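Local coordinates for protein Xaa-Pro Dipeptidase (Alteromonas macleodii, PDB 2QS8) that probably hydrolyses peptide bonds as a metal-dependent carboxypeptidase or dipeptidase of the amidohydrolase superfamily, built around a TIM barrel, at residues H12-D18 against R57-P63; I17-Q23 against M352-Q356; A381-K387 against V400-D406. One frame throughout, in Å; residues are numbered along the deposited sequence.

Contact 1 (H12-D18 against R57-P63)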
loop_
_atom_site.group_PDB
_atom_site.type_symbol
_atom_site.label_atom_id
_atom_site.label_comp_id
_atom_site.label_asym_id
_atom_site.label_seq_id
_atom_site.Cartn_x
_atom_site.Cartn_y
_atom_site.Cartn_z
ATOM N N HIS A 12 23.945 55.871 8.794
ATOM C CA HIS A 12 23.243 56.942 9.488
ATOM C C HIS A 12 21.801 56.841 9.028
ATOM O O HIS A 12 21.481 57.148 7.876
ATOM C CB HIS A 12 23.817 58.307 9.105
ATOM C CG HIS A 12 25.042 58.693 9.875
ATOM N ND1 HIS A 12 25.811 59.787 9.538
ATOM C CD2 HIS A 12 25.614 58.155 10.978
ATOM C CE1 HIS A 12 26.804 59.904 10.402
ATOM N NE2 HIS A 12 26.708 58.926 11.285
ATOM N N ALA A 13 20.930 56.396 9.921
ATOM C CA ALA A 13 19.530 56.254 9.577
ATOM C C ALA A 13 18.669 57.413 10.089
ATOM O O ALA A 13 18.542 57.621 11.299
ATOM C CB ALA A 13 19.001 54.928 10.106
ATOM N N GLY A 14 18.084 58.156 9.150
ATOM C CA GLY A 14 17.229 59.274 9.499
ATOM C C GLY A 14 16.184 58.779 10.467
ATOM O O GLY A 14 16.027 59.318 11.565
ATOM N N LYS A 15 15.476 57.737 10.052
ATOM C CA LYS A 15 14.454 57.116 10.877
ATOM C C LYS A 15 14.704 55.610 10.904
ATOM O O LYS A 15 15.320 55.055 9.987
ATOM C CB LYS A 15 13.060 57.432 10.336
ATOM C CG LYS A 15 12.704 58.906 10.442
ATOM C CD LYS A 15 11.216 59.123 10.295
ATOM C CE LYS A 15 10.835 60.565 10.600
ATOM N NZ LYS A 15 9.350 60.726 10.610
ATOM N N LEU A 16 14.245 54.951 11.960
ATOM C CA LEU A 16 14.467 53.521 12.084
ATOM C C LEU A 16 13.312 52.734 12.684
ATOM O O LEU A 16 12.883 53.001 13.809
ATOM C CB LEU A 16 15.719 53.255 12.920
ATOM C CG LEU A 16 15.981 51.791 13.309
ATOM C CD1 LEU A 16 16.425 51.012 12.081
ATOM C CD2 LEU A 16 17.060 51.711 14.388
ATOM N N ILE A 17 12.808 51.774 11.909
ATOM C CA ILE A 17 11.763 50.868 12.361
ATOM C C ILE A 17 12.590 49.596 12.560
ATOM O O ILE A 17 13.037 48.983 11.589
ATOM C CB ILE A 17 10.681 50.658 11.280
ATOM C CG1 ILE A 17 10.017 51.999 10.948
ATOM C CG2 ILE A 17 9.632 49.666 11.769
ATOM C CD1 ILE A 17 8.964 51.913 9.869
ATOM N N ASP A 18 12.815 49.213 13.811
ATOM C CA ASP A 18 13.652 48.055 14.090
ATOM C C ASP A 18 13.005 46.672 14.088
ATOM O O ASP A 18 13.714 45.670 14.105
ATOM C CB ASP A 18 14.434 48.264 15.401
ATOM C CG ASP A 18 13.562 48.176 16.648
ATOM O OD1 ASP A 18 12.357 47.875 16.550
ATOM O OD2 ASP A 18 14.101 48.407 17.751
ATOM N N ARG A 57 20.410 59.531 6.130
ATOM C CA ARG A 57 19.755 60.473 7.032
ATOM C C ARG A 57 18.401 60.915 6.490
ATOM O O ARG A 57 17.510 61.286 7.249
ATOM C CB ARG A 57 20.657 61.694 7.265
ATOM C CG ARG A 57 21.973 61.373 7.972
ATOM C CD ARG A 57 22.895 62.581 8.013
ATOM N NE ARG A 57 23.446 62.893 6.697
ATOM C CZ ARG A 57 23.711 64.122 6.262
ATOM N NH1 ARG A 57 23.471 65.173 7.041
ATOM N NH2 ARG A 57 24.208 64.303 5.045
ATOM N N ASP A 58 18.241 60.851 5.174
ATOM C CA ASP A 58 16.991 61.252 4.537
ATOM C C ASP A 58 16.086 60.052 4.238
ATOM O O ASP A 58 15.088 60.176 3.533
ATOM C CB ASP A 58 17.303 62.027 3.252
ATOM C CG ASP A 58 18.108 61.211 2.250
ATOM O OD1 ASP A 58 19.020 60.460 2.668
ATOM O OD2 ASP A 58 17.840 61.325 1.036
ATOM N N HIS A 59 16.433 58.897 4.800
ATOM C CA HIS A 59 15.677 57.662 4.598
ATOM C C HIS A 59 15.180 57.045 5.902
ATOM O O HIS A 59 15.637 57.390 6.993
ATOM C CB HIS A 59 16.545 56.615 3.913
ATOM C CG HIS A 59 16.936 56.962 2.513
ATOM N ND1 HIS A 59 16.273 56.463 1.412
ATOM C CD2 HIS A 59 17.939 57.733 2.033
ATOM C CE1 HIS A 59 16.855 56.909 0.313
ATOM N NE2 HIS A 59 17.869 57.681 0.662
ATOM N N THR A 60 14.231 56.124 5.766
ATOM C CA THR A 60 13.700 55.381 6.889
ATOM C C THR A 60 14.240 53.975 6.654
ATOM O O THR A 60 14.025 53.392 5.590
ATOM C CB THR A 60 12.166 55.337 6.892
ATOM O OG1 THR A 60 11.643 56.652 7.132
ATOM C CG2 THR A 60 11.661 54.377 7.969
ATOM N N VAL A 61 14.973 53.453 7.631
ATOM C CA VAL A 61 15.557 52.126 7.535
ATOM C C VAL A 61 14.661 51.106 8.235
ATOM O O VAL A 61 14.048 51.402 9.269
ATOM C CB VAL A 61 16.975 52.097 8.173
ATOM C CG1 VAL A 61 17.515 50.676 8.194
ATOM C CG2 VAL A 61 17.915 53.010 7.392
ATOM N N LEU A 62 14.567 49.914 7.651
ATOM C CA LEU A 62 13.769 48.839 8.229
ATOM C C LEU A 62 14.548 47.536 8.075
ATOM O O LEU A 62 15.528 47.467 7.332
ATOM C CB LEU A 62 12.421 48.697 7.507
ATOM C CG LEU A 62 11.578 49.936 7.186
ATOM C CD1 LEU A 62 12.034 50.525 5.863
ATOM C CD2 LEU A 62 10.108 49.565 7.101
ATOM N N PRO A 63 14.150 46.492 8.809
ATOM C CA PRO A 63 14.913 45.259 8.620
ATOM C C PRO A 63 14.419 44.639 7.311
ATOM O O PRO A 63 13.363 45.026 6.812
ATOM C CB PRO A 63 14.563 44.436 9.860
ATOM C CG PRO A 63 13.209 44.917 10.240
ATOM C CD PRO A 63 13.231 46.395 9.954
#

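Contact 2 (I17-Q23 against M352-Q356)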
loop_
_atom_site.group_PDB
_atom_site.type_symbol
_atom_site.label_atom_id
_atom_site.label_comp_id
_atom_site.label_asym_id
_atom_site.label_seq_id
_atom_site.Cartn_x
_atom_site.Cartn_y
_atom_site.Cartn_z
ATOM N N ILE A 17 12.808 51.774 11.909
ATOM C CA ILE A 17 11.763 50.868 12.361
ATOM C C ILE A 17 12.590 49.596 12.560
ATOM O O ILE A 17 13.037 48.983 11.589
ATOM C CB ILE A 17 10.681 50.658 11.280
ATOM C CG1 ILE A 17 10.017 51.999 10.948
ATOM C CG2 ILE A 17 9.632 49.666 11.769
ATOM C CD1 ILE A 17 8.964 51.913 9.869
ATOM N N ASP A 18 12.815 49.213 13.811
ATOM C CA ASP A 18 13.652 48.055 14.090
ATOM C C ASP A 18 13.005 46.672 14.088
ATOM O O ASP A 18 13.714 45.670 14.105
ATOM C CB ASP A 18 14.434 48.264 15.401
ATOM C CG ASP A 18 13.562 48.176 16.648
ATOM O OD1 ASP A 18 12.357 47.875 16.550
ATOM O OD2 ASP A 18 14.101 48.407 17.751
ATOM N N GLY A 19 11.678 46.612 14.075
ATOM C CA GLY A 19 11.013 45.324 14.061
ATOM C C GLY A 19 10.439 44.881 15.388
ATOM O O GLY A 19 9.519 44.068 15.415
ATOM N N LYS A 20 10.977 45.408 16.483
ATOM C CA LYS A 20 10.511 45.066 17.825
ATOM C C LYS A 20 9.721 46.221 18.439
ATOM O O LYS A 20 8.560 46.060 18.819
ATOM C CB LYS A 20 11.699 44.735 18.732
ATOM C CG LYS A 20 12.358 43.392 18.466
ATOM C CD LYS A 20 11.839 42.326 19.417
ATOM C CE LYS A 20 12.506 40.982 19.164
ATOM N NZ LYS A 20 13.992 41.065 19.211
ATOM N N SER A 21 10.362 47.381 18.526
ATOM C CA SER A 21 9.740 48.572 19.098
ATOM C C SER A 21 8.588 49.095 18.252
ATOM O O SER A 21 8.715 49.228 17.033
ATOM C CB SER A 21 10.776 49.685 19.262
ATOM O OG SER A 21 10.147 50.904 19.623
ATOM N N ASP A 22 7.467 49.399 18.904
ATOM C CA ASP A 22 6.304 49.920 18.204
ATOM C C ASP A 22 6.509 51.390 17.870
ATOM O O ASP A 22 5.610 52.041 17.346
ATOM C CB ASP A 22 5.045 49.776 19.064
ATOM C CG ASP A 22 4.749 48.339 19.427
ATOM O OD1 ASP A 22 4.746 47.480 18.514
ATOM O OD2 ASP A 22 4.509 48.066 20.622
ATOM N N GLN A 23 7.698 51.904 18.163
ATOM C CA GLN A 23 8.008 53.310 17.912
ATOM C C GLN A 23 8.992 53.530 16.779
ATOM O O GLN A 23 9.942 52.770 16.616
ATOM C CB GLN A 23 8.595 53.953 19.173
ATOM C CG GLN A 23 7.799 53.695 20.439
ATOM C CD GLN A 23 6.361 54.150 20.315
ATOM O OE1 GLN A 23 6.095 55.301 19.972
ATOM N NE2 GLN A 23 5.424 53.248 20.592
HETATM N N MSE A 352 2.275 49.821 11.512
HETATM C CA MSE A 352 3.415 49.259 12.219
HETATM C C MSE A 352 3.254 47.762 12.450
HETATM O O MSE A 352 4.215 47.000 12.343
HETATM C CB MSE A 352 3.630 49.985 13.555
HETATM C CG MSE A 352 4.738 49.388 14.410
HETATM SE SE MSE A 352 6.453 49.472 13.465
HETATM C CE MSE A 352 7.345 51.032 14.311
ATOM N N LYS A 353 2.035 47.345 12.770
ATOM C CA LYS A 353 1.767 45.935 13.003
ATOM C C LYS A 353 1.964 45.164 11.706
ATOM O O LYS A 353 2.409 44.017 11.719
ATOM C CB LYS A 353 0.346 45.736 13.516
ATOM C CG LYS A 353 0.282 45.058 14.880
ATOM C CD LYS A 353 1.067 45.822 15.952
ATOM C CE LYS A 353 0.933 45.150 17.319
ATOM N NZ LYS A 353 1.775 45.808 18.359
ATOM N N ALA A 354 1.646 45.810 10.592
ATOM C CA ALA A 354 1.804 45.195 9.287
ATOM C C ALA A 354 3.285 44.976 8.998
ATOM O O ALA A 354 3.676 43.904 8.542
ATOM C CB ALA A 354 1.178 46.074 8.211
ATOM N N ILE A 355 4.111 45.985 9.264
ATOM C CA ILE A 355 5.541 45.851 9.021
ATOM C C ILE A 355 6.156 44.786 9.933
ATOM O O ILE A 355 7.078 44.076 9.535
ATOM C CB ILE A 355 6.277 47.181 9.238
ATOM C CG1 ILE A 355 5.749 48.219 8.252
ATOM C CG2 ILE A 355 7.767 46.988 9.035
ATOM C CD1 ILE A 355 6.289 49.605 8.461
ATOM N N GLN A 356 5.637 44.675 11.154
ATOM C CA GLN A 356 6.161 43.688 12.088
ATOM C C GLN A 356 5.775 42.278 11.643
ATOM O O GLN A 356 6.463 41.310 11.964
ATOM C CB GLN A 356 5.658 43.972 13.514
ATOM C CG GLN A 356 6.088 45.344 14.027
ATOM C CD GLN A 356 5.771 45.576 15.491
ATOM O OE1 GLN A 356 4.680 45.278 15.959
ATOM N NE2 GLN A 356 6.733 46.130 16.218
HETATM O O HOH W 1 8.947 47.558 14.952
#

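Contact 3 (A381-K387 against V400-D406)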
loop_
_atom_site.group_PDB
_atom_site.type_symbol
_atom_site.label_atom_id
_atom_site.label_comp_id
_atom_site.label_asym_id
_atom_site.label_seq_id
_atom_site.Cartn_x
_atom_site.Cartn_y
_atom_site.Cartn_z
ATOM N N ALA A 381 22.941 41.146 9.222
ATOM C CA ALA A 381 22.761 42.442 8.582
ATOM C C ALA A 381 21.918 42.439 7.304
ATOM O O ALA A 381 22.444 42.512 6.191
ATOM C CB ALA A 381 24.127 43.076 8.302
ATOM N N ASP A 382 20.604 42.347 7.486
ATOM C CA ASP A 382 19.648 42.381 6.389
ATOM C C ASP A 382 18.834 43.653 6.622
ATOM O O ASP A 382 17.986 43.700 7.517
ATOM C CB ASP A 382 18.733 41.151 6.432
ATOM C CG ASP A 382 19.342 39.936 5.745
ATOM O OD1 ASP A 382 20.578 39.902 5.557
ATOM O OD2 ASP A 382 18.576 39.006 5.400
ATOM N N LEU A 383 19.103 44.685 5.828
ATOM C CA LEU A 383 18.405 45.957 5.986
ATOM C C LEU A 383 17.968 46.604 4.679
ATOM O O LEU A 383 18.587 46.421 3.631
ATOM C CB LEU A 383 19.288 46.966 6.737
ATOM C CG LEU A 383 20.013 46.559 8.021
ATOM C CD1 LEU A 383 21.284 45.804 7.663
ATOM C CD2 LEU A 383 20.352 47.810 8.839
ATOM N N ILE A 384 16.896 47.379 4.759
ATOM C CA ILE A 384 16.394 48.090 3.601
ATOM C C ILE A 384 16.125 49.530 4.022
ATOM O O ILE A 384 16.076 49.840 5.216
ATOM C CB ILE A 384 15.075 47.478 3.069
ATOM C CG1 ILE A 384 13.970 47.635 4.114
ATOM C CG2 ILE A 384 15.283 46.008 2.729
ATOM C CD1 ILE A 384 12.573 47.349 3.581
ATOM N N ALA A 385 15.958 50.410 3.041
ATOM C CA ALA A 385 15.689 51.811 3.318
ATOM C C ALA A 385 14.738 52.340 2.259
ATOM O O ALA A 385 14.672 51.802 1.162
ATOM C CB ALA A 385 16.977 52.597 3.309
ATOM N N VAL A 386 13.996 53.390 2.592
ATOM C CA VAL A 386 13.042 53.977 1.662
ATOM C C VAL A 386 12.854 55.439 2.024
ATOM O O VAL A 386 12.998 55.806 3.188
ATOM C CB VAL A 386 11.673 53.262 1.754
ATOM C CG1 VAL A 386 11.118 53.370 3.166
ATOM C CG2 VAL A 386 10.703 53.855 0.758
ATOM N N LYS A 387 12.554 56.273 1.030
ATOM C CA LYS A 387 12.321 57.690 1.269
ATOM C C LYS A 387 10.864 57.855 1.673
ATOM O O LYS A 387 9.956 57.508 0.918
ATOM C CB LYS A 387 12.599 58.505 0.007
ATOM C CG LYS A 387 14.061 58.575 -0.387
ATOM C CD LYS A 387 14.232 59.370 -1.674
ATOM C CE LYS A 387 15.671 59.357 -2.162
ATOM N NZ LYS A 387 15.827 60.064 -3.473
ATOM N N VAL A 400 11.287 51.096 -2.278
ATOM C CA VAL A 400 12.465 50.730 -1.500
ATOM C C VAL A 400 13.648 50.948 -2.435
ATOM O O VAL A 400 13.659 50.416 -3.534
ATOM C CB VAL A 400 12.423 49.257 -1.096
ATOM C CG1 VAL A 400 13.748 48.858 -0.473
ATOM C CG2 VAL A 400 11.265 49.017 -0.131
ATOM N N ASP A 401 14.634 51.728 -2.007
ATOM C CA ASP A 401 15.781 52.010 -2.864
ATOM C C ASP A 401 17.128 51.544 -2.318
ATOM O O ASP A 401 18.175 51.799 -2.919
ATOM C CB ASP A 401 15.834 53.512 -3.176
ATOM C CG ASP A 401 16.164 54.356 -1.956
ATOM O OD1 ASP A 401 15.564 54.125 -0.884
ATOM O OD2 ASP A 401 17.024 55.254 -2.073
ATOM N N VAL A 402 17.106 50.857 -1.181
ATOM C CA VAL A 402 18.337 50.349 -0.594
ATOM C C VAL A 402 18.085 48.956 -0.049
ATOM O O VAL A 402 17.149 48.736 0.716
ATOM C CB VAL A 402 18.861 51.273 0.559
ATOM C CG1 VAL A 402 20.052 50.621 1.268
ATOM C CG2 VAL A 402 19.293 52.616 -0.002
ATOM N N VAL A 403 18.918 48.011 -0.447
ATOM C CA VAL A 403 18.766 46.647 0.021
ATOM C C VAL A 403 20.126 46.094 0.396
ATOM O O VAL A 403 21.024 46.021 -0.445
ATOM C CB VAL A 403 18.138 45.736 -1.068
ATOM C CG1 VAL A 403 18.004 44.313 -0.546
ATOM C CG2 VAL A 403 16.783 46.282 -1.493
ATOM N N ILE A 404 20.267 45.723 1.666
ATOM C CA ILE A 404 21.502 45.144 2.181
ATOM C C ILE A 404 21.188 43.744 2.678
ATOM O O ILE A 404 20.233 43.542 3.419
ATOM C CB ILE A 404 22.080 45.962 3.355
ATOM C CG1 ILE A 404 22.392 47.388 2.882
ATOM C CG2 ILE A 404 23.341 45.293 3.873
ATOM C CD1 ILE A 404 22.859 48.337 3.977
ATOM N N LYS A 405 21.992 42.780 2.263
ATOM C CA LYS A 405 21.771 41.404 2.671
ATOM C C LYS A 405 23.090 40.786 3.092
ATOM O O LYS A 405 24.067 40.821 2.346
ATOM C CB LYS A 405 21.176 40.608 1.512
ATOM C CG LYS A 405 21.015 39.122 1.791
ATOM C CD LYS A 405 20.957 38.367 0.471
ATOM C CE LYS A 405 21.013 36.875 0.663
ATOM N NZ LYS A 405 21.165 36.208 -0.650
ATOM N N ASP A 406 23.099 40.227 4.297
ATOM C CA ASP A 406 24.286 39.603 4.861
ATOM C C ASP A 406 25.444 40.600 4.937
ATOM O O ASP A 406 26.597 40.254 4.677
ATOM C CB ASP A 406 24.685 38.383 4.024
ATOM C CG ASP A 406 25.296 37.275 4.860
ATOM O OD1 ASP A 406 24.678 36.883 5.881
ATOM O OD2 ASP A 406 26.387 36.788 4.494
#

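Contact 1 (H12-D18 against R57-P63)
Arg57 meets the His12 imidazole obliquely through CD, and the two side chains touch where His12 CB lies 3.8 Å from Arg57 CG. The ring is stacked with Phe44 and edge-to-face with Tyr53, while ND1 bonds to Tyr53 OH and NE2 to Ile45 O, so both nitrogens are engaged. Past the corners at Gly14-Lys15 and Arg57-His59, strands 9-16 and 60-67 of the mixed sheet pair in parallel, Lys15 with Thr60 and Leu16 with Val61. Lys15 N donates to His59 O (3.1 Å) in the carbonyl plane. Val61 N gives Lys15 O an almost straight bond of 2.9 Å, yet sits 36° above the carbonyl plane, whereas Ile17 N reaches Val61 O (2.9 Å) nearly end-on. Val61 straddles its neighbours: with CG1 anti to the backbone N (chi1 174°), that methyl faces Leu16 CD1 and CG2 presses on Ala13 CB at 3.5 Å. Ile17 and Leu62 run alongside each other in the same sense, Ile17 CD1 3.8 Å from Leu62 CD2. Gly14 CA approaches Arg57 O to 3.0 Å in a CA-H...O contact; any CB there would probably clash with that oxygen, while the parallel pairing itself is carried by three backbone hydrogen bonds.

Contact 2 (I17-Q23 against M352-Q356)
The loop that follows strand 9-16 docks on helix 351-357 through Ile17, Ser21 and Asp22, and two small turns give it its shape. Asp18 OD1 accepts from both Lys20 N and Ser21 N, an Asx turn and Asx motif in which Ser21 N takes the syn lone pair; Ser21 OG then accepts from Gln23 N in an ST turn. Met352, a selenomethionine, leaves the helix with CG anti to the backbone N (chi1 175°) and bends twice beyond it. The chain runs counter to Ile17, with SE 3.6 Å from Ile17 CG2, and ends with CE 3.5 Å from Ser21 O. Ile355 crosses Ile17 at about a right angle, CD1 to CD1 at 3.8 Å. Gln356 NE2 makes a weak, bent bond to Asp22 OD1 (3.3 Å), the amide and carboxylate planes 58° apart. The same nitrogen donates to a water at 2.9 Å, which donates to Ser21 O at 2.7 Å and accepts weakly from Gly19 N. Were Gln356 shortened to an alanine, the water would probably lose its helix-side mate, and of the helix's two donors to Asp22 OD1 just the weak salt bridge from Lys353 NZ, at 3.4 Å, would remain. On the apolar side, Ile17 and Met352 touch Ile391, and helix 351-357 packs through Ile355 on Leu62 of strand 60-67, with the 17-23 loop beside it.

Contact 3 (A381-K387 against V400-D406)
Asp382 OD1 receives Asp406 N at 2.8 Å in a bond of 166°, met nearly along the C-O direction of the carboxylate, and so clamps the end of the strand pair with a side chain. Its other oxygen, OD2, forms a salt bridge with Arg136 NE, while Arg136 NH2 pairs with Asp406 OD1; the one guanidinium probably offsets the two buried or half-buried carboxylates together. The backbone ladder follows. Leu383 and Ile404 form a hydrogen-bonded antiparallel pair, Ile404 N to Leu383 O at 2.7 Å and Leu383 N to Ile404 O at 2.9 Å, the former almost end-on and the latter tilted from the carbonyl plane. Further along, Ala385 N donates to Val402 O (3.1 Å), but Ala385 O takes its bond from Asp401 N (3.2 Å): Asp401 and Val402 both face Ala385, a classic beta bulge.

Packing divides between the two faces. Ala385 CB sits against Val402 CB at 3.6 Å, on the face where Leu383 CD1 and Ile404 CG2 meet more loosely, at 4.3 Å. Ile384 and Val403 occupy the other face, together with Val400, which holds CG1 anti to its backbone N (chi1 172°) and brings that methyl within 4.0 Å of Ile384 CB.

The strands run antiparallel at 169°. Strand 383-386 lies between 60-67 and 400-405 in the sheet, and 400-405 is paired in turn with 408-411, whose Leu409 touches Val402 and Ile404.

Contacts 1 and 3 are two seams of one mixed sheet, their centres about 10 Å apart: strand 60-67 pairs with 9-16 in contact 1 and with 383-386, which continues into contact 3. Probable backbone hydrogen bonds from Leu62 N to Ile384 O and from Thr60 N to Val386 O join them. Contact 2 lies about 12 Å from contact 1, centre to centre, shares Ile17 and Asp18 with it and packs Ile355 on its Leu62; it does not touch contact 3. In sequence, contacts 1 and 2 cross, and contact 3 comes last. Early and late chain thus meet beside the barrel, consistent with the small beta domain of amidohydrolases; no residue of the three contacts is among the magnesium or methionine ligands.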